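PDB 1F9V: kinesin-like protein KAR3 from Saccharomyces cerevisiae, which probably hydrolyses ATP to drive movement along microtubules, as a kinesin-related motor of the P-loop NTPase class. Local coordinates for residues A[137-142]-A[215-220]. The protein carries 2 engineered substitutions. Sequence-based numbering, arbitrary orientation.
Sequences FIEIYN and SASHSI. Engineered in segment 215-220: Ala-216 (natural residue Arg).
Ile-138 and Ile-140 pair with Ile-220 and His-218 as neighbouring antiparallel strands of the central sheet of the kinesin motor domain. Each pair is doubly hydrogen-bonded: Ile-220 N reaches Ile-138 O at 2.7 Å, and Ile-140 N reaches His-218 O, also at 2.7 Å. Between them, Glu-139 and Ser-219 form a non-hydrogen-bonded pair, whose close backbones go with a CA-H...O contact of 3.0 Å from Glu-139 CA to His-218 O.

The apolar contacts lie on the isoleucine face. CD1 of Ile-220 meets CD1 of Ile-140 at 3.7 Å, while its CB rests against Ile-138 CG1; branched side chains suit extended strands. Leu-298 of helix 297-306 touches Ile-140 and Ile-220, and Leu-301 touches Ile-138. His-218 shares the face, and both its ring nitrogens are engaged, NE2 with Ser-270 OG and ND1 with Ala-246 N, tying the strand to helix 258-281 and the loop after strand 235-244.

At the ends, aromatic edges meet backbone oxygens. CD1 of Phe-137 lies 3.3 Å from Ile-220 O. In Tyr-141 a chi1 of 178° carries the ring toward the residues preceding strand 218-228, its edge at Ala-216 O (CD1 to O 3.5 Å) and CE1 against the methyl of Ala-216, an engineered residue.

Glu-139 and Ser-219 occupy the other face. Ser-217, just before the strand, turns its OG to Glu-139 OE1 in a weak bond of 3.4 Å; OE1 also accepts from a water at 2.6 Å, which bonds Ser-219 OG. A second water links Asn-142 N to Ala-216 O where direct strand pairing has ceased.

Thus the isoleucine side packs on helix 297-306, while opposite it a buried carboxylate is held by one water and a weak serine bond, the side chain of Ser-219 lying about 8 Å from the bound magnesium ion.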
loop_
_atom_site.group_PDB
_atom_site.type_symbol
_atom_site.label_atom_id
_atom_site.label_comp_id
_atom_site.label_asym_id
_atom_site.label_seq_id
_atom_site.Cartn_x
_atom_site.Cartn_y
_atom_site.Cartn_z
ATOM N N PHE A 137 -14.601 0.448 -3.497
ATOM C CA PHE A 137 -13.885 -0.437 -2.582
ATOM C C PHE A 137 -14.054 -1.837 -3.147
ATOM O O PHE A 137 -15.148 -2.417 -3.105
ATOM C CB PHE A 137 -14.468 -0.349 -1.163
ATOM C CG PHE A 137 -13.557 -0.889 -0.087
ATOM C CD1 PHE A 137 -12.224 -1.198 -0.356
ATOM C CD2 PHE A 137 -14.041 -1.094 1.197
ATOM C CE1 PHE A 137 -11.389 -1.705 0.646
ATOM C CE2 PHE A 137 -13.217 -1.599 2.200
ATOM C CZ PHE A 137 -11.889 -1.903 1.920
ATOM N N ILE A 138 -12.968 -2.369 -3.695
ATOM C CA ILE A 138 -12.997 -3.688 -4.296
ATOM C C ILE A 138 -11.921 -4.578 -3.709
ATOM O O ILE A 138 -11.078 -4.134 -2.931
ATOM C CB ILE A 138 -12.752 -3.608 -5.833
ATOM C CG1 ILE A 138 -11.337 -3.088 -6.107
ATOM C CG2 ILE A 138 -13.784 -2.684 -6.492
ATOM C CD1 ILE A 138 -10.874 -3.248 -7.550
ATOM N N GLU A 139 -11.965 -5.847 -4.087
ATOM C CA GLU A 139 -10.952 -6.789 -3.665
ATOM C C GLU A 139 -10.631 -7.650 -4.878
ATOM O O GLU A 139 -11.469 -7.827 -5.764
ATOM C CB GLU A 139 -11.453 -7.666 -2.512
ATOM C CG GLU A 139 -12.018 -8.991 -2.962
ATOM C CD GLU A 139 -12.499 -9.857 -1.817
ATOM O OE1 GLU A 139 -12.225 -9.526 -0.641
ATOM O OE2 GLU A 139 -13.158 -10.876 -2.105
ATOM N N ILE A 140 -9.402 -8.143 -4.933
ATOM C CA ILE A 140 -8.991 -9.032 -5.999
ATOM C C ILE A 140 -8.670 -10.335 -5.282
ATOM O O ILE A 140 -7.807 -10.374 -4.402
ATOM C CB ILE A 140 -7.743 -8.516 -6.747
ATOM C CG1 ILE A 140 -8.125 -7.322 -7.630
ATOM C CG2 ILE A 140 -7.165 -9.625 -7.628
ATOM C CD1 ILE A 140 -6.946 -6.611 -8.250
ATOM N N TYR A 141 -9.398 -11.386 -5.630
ATOM C CA TYR A 141 -9.204 -12.701 -5.032
ATOM C C TYR A 141 -9.097 -13.710 -6.168
ATOM O O TYR A 141 -10.007 -13.825 -6.997
ATOM C CB TYR A 141 -10.379 -13.066 -4.122
ATOM C CG TYR A 141 -10.244 -14.447 -3.526
ATOM C CD1 TYR A 141 -9.147 -14.775 -2.733
ATOM C CD2 TYR A 141 -11.183 -15.441 -3.794
ATOM C CE1 TYR A 141 -8.986 -16.059 -2.221
ATOM C CE2 TYR A 141 -11.030 -16.736 -3.284
ATOM C CZ TYR A 141 -9.925 -17.032 -2.503
ATOM O OH TYR A 141 -9.748 -18.304 -2.008
ATOM N N ASN A 142 -7.984 -14.433 -6.207
ATOM C CA ASN A 142 -7.757 -15.410 -7.256
ATOM C C ASN A 142 -7.850 -14.711 -8.599
ATOM O O ASN A 142 -8.423 -15.247 -9.547
ATOM C CB ASN A 142 -8.788 -16.538 -7.179
ATOM C CG ASN A 142 -8.358 -17.641 -6.249
ATOM O OD1 ASN A 142 -7.180 -17.754 -5.925
ATOM N ND2 ASN A 142 -9.304 -18.457 -5.807
ATOM N N SER A 215 -7.256 -12.043 4.154
ATOM C CA SER A 215 -5.830 -12.312 4.291
ATOM C C SER A 215 -5.271 -12.951 3.018
ATOM O O SER A 215 -4.059 -12.994 2.816
ATOM C CB SER A 215 -5.579 -13.225 5.486
ATOM O OG SER A 215 -5.798 -14.577 5.134
ATOM N N ALA A 216 -6.164 -13.434 2.156
ATOM C CA ALA A 216 -5.759 -14.070 0.903
ATOM C C ALA A 216 -6.145 -13.250 -0.327
ATOM O O ALA A 216 -6.077 -13.734 -1.453
ATOM C CB ALA A 216 -6.369 -15.462 0.804
ATOM N N SER A 217 -6.539 -12.005 -0.117
ATOM C CA SER A 217 -6.918 -11.165 -1.242
ATOM C C SER A 217 -6.353 -9.768 -1.099
ATOM O O SER A 217 -5.921 -9.364 -0.016
ATOM C CB SER A 217 -8.443 -11.086 -1.355
ATOM O OG SER A 217 -9.004 -10.392 -0.259
ATOM N N HIS A 218 -6.336 -9.040 -2.209
ATOM C CA HIS A 218 -5.871 -7.664 -2.205
ATOM C C HIS A 218 -7.122 -6.807 -2.088
ATOM O O HIS A 218 -8.047 -6.948 -2.886
ATOM C CB HIS A 218 -5.176 -7.305 -3.516
ATOM C CG HIS A 218 -4.065 -8.227 -3.896
ATOM N ND1 HIS A 218 -3.144 -8.704 -2.987
ATOM C CD2 HIS A 218 -3.703 -8.730 -5.100
ATOM C CE1 HIS A 218 -2.263 -9.461 -3.617
ATOM N NE2 HIS A 218 -2.580 -9.493 -4.900
ATOM N N SER A 219 -7.168 -5.930 -1.091
ATOM C CA SER A 219 -8.312 -5.048 -0.922
ATOM C C SER A 219 -7.853 -3.674 -1.396
ATOM O O SER A 219 -6.801 -3.180 -0.984
ATOM C CB SER A 219 -8.744 -5.025 0.545
ATOM O OG SER A 219 -9.111 -6.331 0.957
ATOM N N ILE A 220 -8.639 -3.059 -2.271
ATOM C CA ILE A 220 -8.263 -1.770 -2.838
ATOM C C ILE A 220 -9.317 -0.683 -2.659
ATOM O O ILE A 220 -10.439 -0.813 -3.145
ATOM C CB ILE A 220 -7.955 -1.931 -4.356
ATOM C CG1 ILE A 220 -6.960 -3.078 -4.557
ATOM C CG2 ILE A 220 -7.392 -0.641 -4.927
ATOM C CD1 ILE A 220 -7.369 -4.077 -5.605
HETATM O O HOH W 1 -11.177 -8.092 1.296
HETATM O O HOH W 2 -6.044 -13.758 -4.358
#